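Local structure of serine protease inhibitor (Thermoanaerobacter tengcongensis, 2PEF) at residues A[214-217]-A[218-222]. The protein belongs to the serpin family and probably inhibits serine-type endopeptidases. Residues are numbered along the deposited sequence; the frame is centred on the assembly and turned at random.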
ATOM      1  N   VAL A 214     -11.200  12.463 -11.248  1.00 11.82           N
ATOM      2  CA  VAL A 214     -10.777  11.084 -11.452  1.00 12.35           C
ATOM      3  C   VAL A 214     -10.313  10.968 -12.906  1.00 12.76           C
ATOM      4  O   VAL A 214     -11.036  11.354 -13.835  1.00 13.53           O
ATOM      5  CB  VAL A 214     -11.922  10.086 -11.156  1.00 12.36           C
ATOM      6  CG1 VAL A 214     -11.430   8.638 -11.221  1.00 12.71           C
ATOM      7  CG2 VAL A 214     -12.561  10.367  -9.801  1.00 14.42           C
ATOM      8  N   LYS A 215      -9.088  10.486 -13.087  1.00 11.54           N
ATOM      9  CA  LYS A 215      -8.495  10.323 -14.414  1.00 11.21           C
ATOM     10  C   LYS A 215      -8.189   8.854 -14.673  1.00 10.37           C
ATOM     11  O   LYS A 215      -7.471   8.229 -13.892  1.00 10.99           O
ATOM     12  CB  LYS A 215      -7.222  11.166 -14.544  1.00  9.10           C
ATOM     13  CG  LYS A 215      -6.475  10.969 -15.861  1.00 11.61           C
ATOM     14  CD  LYS A 215      -5.302  11.943 -16.012  1.00 10.40           C
ATOM     15  CE  LYS A 215      -4.698  11.873 -17.422  1.00 10.88           C
ATOM     16  NZ  LYS A 215      -5.700  12.117 -18.508  1.00 10.31           N
ATOM     17  N   PRO A 216      -8.729   8.295 -15.774  1.00 10.85           N
ATOM     18  CA  PRO A 216      -8.557   6.871 -16.062  1.00 10.80           C
ATOM     19  C   PRO A 216      -7.206   6.488 -16.679  1.00 10.70           C
ATOM     20  O   PRO A 216      -6.639   7.244 -17.477  1.00  9.09           O
ATOM     21  CB  PRO A 216      -9.665   6.594 -17.073  1.00 10.82           C
ATOM     22  CG  PRO A 216      -9.821   7.890 -17.810  1.00  9.14           C
ATOM     23  CD  PRO A 216      -9.557   8.970 -16.796  1.00 10.54           C
ATOM     24  N   TYR A 217      -6.695   5.323 -16.288  1.00  9.45           N
ATOM     25  CA  TYR A 217      -5.588   4.693 -17.005  1.00 10.16           C
ATOM     26  C   TYR A 217      -6.138   3.885 -18.172  1.00  9.97           C
ATOM     27  O   TYR A 217      -7.327   3.541 -18.205  1.00  9.37           O
ATOM     28  CB  TYR A 217      -4.755   3.805 -16.074  1.00  9.84           C
ATOM     29  CG  TYR A 217      -4.054   4.585 -14.988  1.00  9.84           C
ATOM     30  CD1 TYR A 217      -4.586   4.645 -13.703  1.00  9.09           C
ATOM     31  CD2 TYR A 217      -2.871   5.288 -15.254  1.00 11.54           C
ATOM     32  CE1 TYR A 217      -3.955   5.370 -12.697  1.00 10.39           C
ATOM     33  CE2 TYR A 217      -2.228   6.018 -14.255  1.00 10.09           C
ATOM     34  CZ  TYR A 217      -2.786   6.060 -12.980  1.00 10.22           C
ATOM     35  OH  TYR A 217      -2.177   6.771 -11.979  1.00 10.81           O
ATOM     36  N   ALA A 218      -5.262   3.598 -19.131  1.00  9.45           N
ATOM     37  CA  ALA A 218      -5.619   2.830 -20.319  1.00  9.28           C
ATOM     38  C   ALA A 218      -6.378   1.570 -19.939  1.00  9.29           C
ATOM     39  O   ALA A 218      -5.984   0.868 -19.001  1.00 10.58           O
ATOM     40  CB  ALA A 218      -4.362   2.459 -21.088  1.00  9.05           C
ATOM     41  N   LYS A 219      -7.457   1.299 -20.679  1.00  9.29           N
ATOM     42  CA  LYS A 219      -8.317   0.110 -20.497  1.00  9.75           C
ATOM     43  C   LYS A 219      -9.262   0.180 -19.289  1.00  9.96           C
ATOM     44  O   LYS A 219     -10.070  -0.736 -19.060  1.00  9.82           O
ATOM     45  CB  LYS A 219      -7.490  -1.177 -20.509  1.00  9.51           C
ATOM     46  CG  LYS A 219      -6.711  -1.342 -21.802  1.00  8.92           C
ATOM     47  CD  LYS A 219      -5.803  -2.549 -21.799  1.00  9.60           C
ATOM     48  CE  LYS A 219      -4.815  -2.455 -22.959  1.00 10.63           C
ATOM     49  NZ  LYS A 219      -3.829  -3.566 -22.944  1.00 11.74           N
ATOM     50  N   ASN A 220      -9.154   1.268 -18.530  1.00  9.34           N
ATOM     51  CA  ASN A 220     -10.123   1.631 -17.483  1.00 10.06           C
ATOM     52  C   ASN A 220     -10.253   0.694 -16.280  1.00  9.39           C
ATOM     53  O   ASN A 220     -11.223   0.790 -15.522  1.00 10.44           O
ATOM     54  CB  ASN A 220     -11.500   1.909 -18.092  1.00 10.48           C
ATOM     55  CG  ASN A 220     -11.529   3.212 -18.863  1.00 14.80           C
ATOM     56  OD1 ASN A 220     -11.314   3.230 -20.072  1.00 19.96           O
ATOM     57  ND2 ASN A 220     -11.761   4.309 -18.161  1.00 15.50           N
ATOM     58  N   HIS A 221      -9.272  -0.183 -16.086  1.00  9.33           N
ATOM     59  CA  HIS A 221      -9.251  -1.043 -14.897  1.00  9.84           C
ATOM     60  C   HIS A 221      -8.881  -0.259 -13.651  1.00 10.48           C
ATOM     61  O   HIS A 221      -9.326  -0.577 -12.538  1.00 10.39           O
ATOM     62  CB  HIS A 221      -8.263  -2.187 -15.090  1.00 10.16           C
ATOM     63  CG  HIS A 221      -8.537  -3.006 -16.306  1.00 11.58           C
ATOM     64  ND1 HIS A 221      -9.703  -3.721 -16.472  1.00 12.16           N
ATOM     65  CD2 HIS A 221      -7.793  -3.231 -17.414  1.00 12.76           C
ATOM     66  CE1 HIS A 221      -9.664  -4.353 -17.632  1.00 10.85           C
ATOM     67  NE2 HIS A 221      -8.516  -4.071 -18.223  1.00  9.31           N
ATOM     68  N   TYR A 222      -8.057   0.766 -13.848  1.00  9.18           N
ATOM     69  CA  TYR A 222      -7.570   1.595 -12.748  1.00  8.41           C
ATOM     70  C   TYR A 222      -7.727   3.060 -13.089  1.00  8.29           C
ATOM     71  O   TYR A 222      -7.755   3.433 -14.259  1.00  9.86           O
ATOM     72  CB  TYR A 222      -6.103   1.279 -12.440  1.00  9.87           C
ATOM     73  CG  TYR A 222      -5.874  -0.190 -12.175  1.00 11.34           C
ATOM     74  CD1 TYR A 222      -5.233  -0.997 -13.115  1.00 12.89           C
ATOM     75  CD2 TYR A 222      -6.321  -0.777 -10.995  1.00 12.78           C
ATOM     76  CE1 TYR A 222      -5.032  -2.357 -12.872  1.00 10.62           C
ATOM     77  CE2 TYR A 222      -6.129  -2.128 -10.742  1.00 10.42           C
ATOM     78  CZ  TYR A 222      -5.490  -2.912 -11.686  1.00 10.42           C
ATOM     79  OH  TYR A 222      -5.306  -4.251 -11.438  1.00 12.35           O
TER
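Two backbone hydrogen bonds tie Tyr-217 to what follows it: one reaches across the loop to Tyr-222, where the returning strand begins, and the other enters the loop at Asn-220. The N-H of Tyr-217 meets the carbonyl O of Tyr-222 at 3.0 Å, nearly straight at 161°, and the carbonyl O of Tyr-217 accepts from Asn-220 N at 2.9 Å. The latter closes a type II beta turn with Ala-218 and Lys-219 at its corners. Lys-219 has a positive phi (76°), where glycine is more usual; its long chain leads off the turn, and NZ hydrogen-bonds to the carbonyl of Glu-85. Asn-220, too, has positive phi, in the left-handed helical region, which asparagine tolerates well.

The apolar packing centres on Tyr-217. With CG beside its own backbone N (chi1 -65°), the Tyr-217 ring presents an edge to the Tyr-222 carbonyl: CD1 comes within 3.4 Å of Tyr-222 O and 3.9 Å of Tyr-222 CB. The same carbonyl is thus bonded by the Tyr-217 amide and flanked by its ring. Pro-216, lacking an N-H to give a neighbouring strand, fits the strand's last position, where its ring also restricts the backbone; it runs beside the Asn-220 side chain in the same direction.

The tyrosines are buried, yet their hydroxyls are satisfied: Tyr-222 OH hydrogen-bonds to Pro-82 O, and Tyr-217 OH and Thr-323 OG1 share a hydrogen bond. Tyr-217 stacks on Trp-170, and both tyrosines make edge-to-face contacts with Phe-166. Strands 210-216 and 222-229 of serpin sheet B form a beta hairpin whose connecting loop, 217-221, contains the turn; it sets Tyr-217 against strands 158-169 and 322-331, the latter consistent with the reactive-centre loop inserted into sheet A in the latent state.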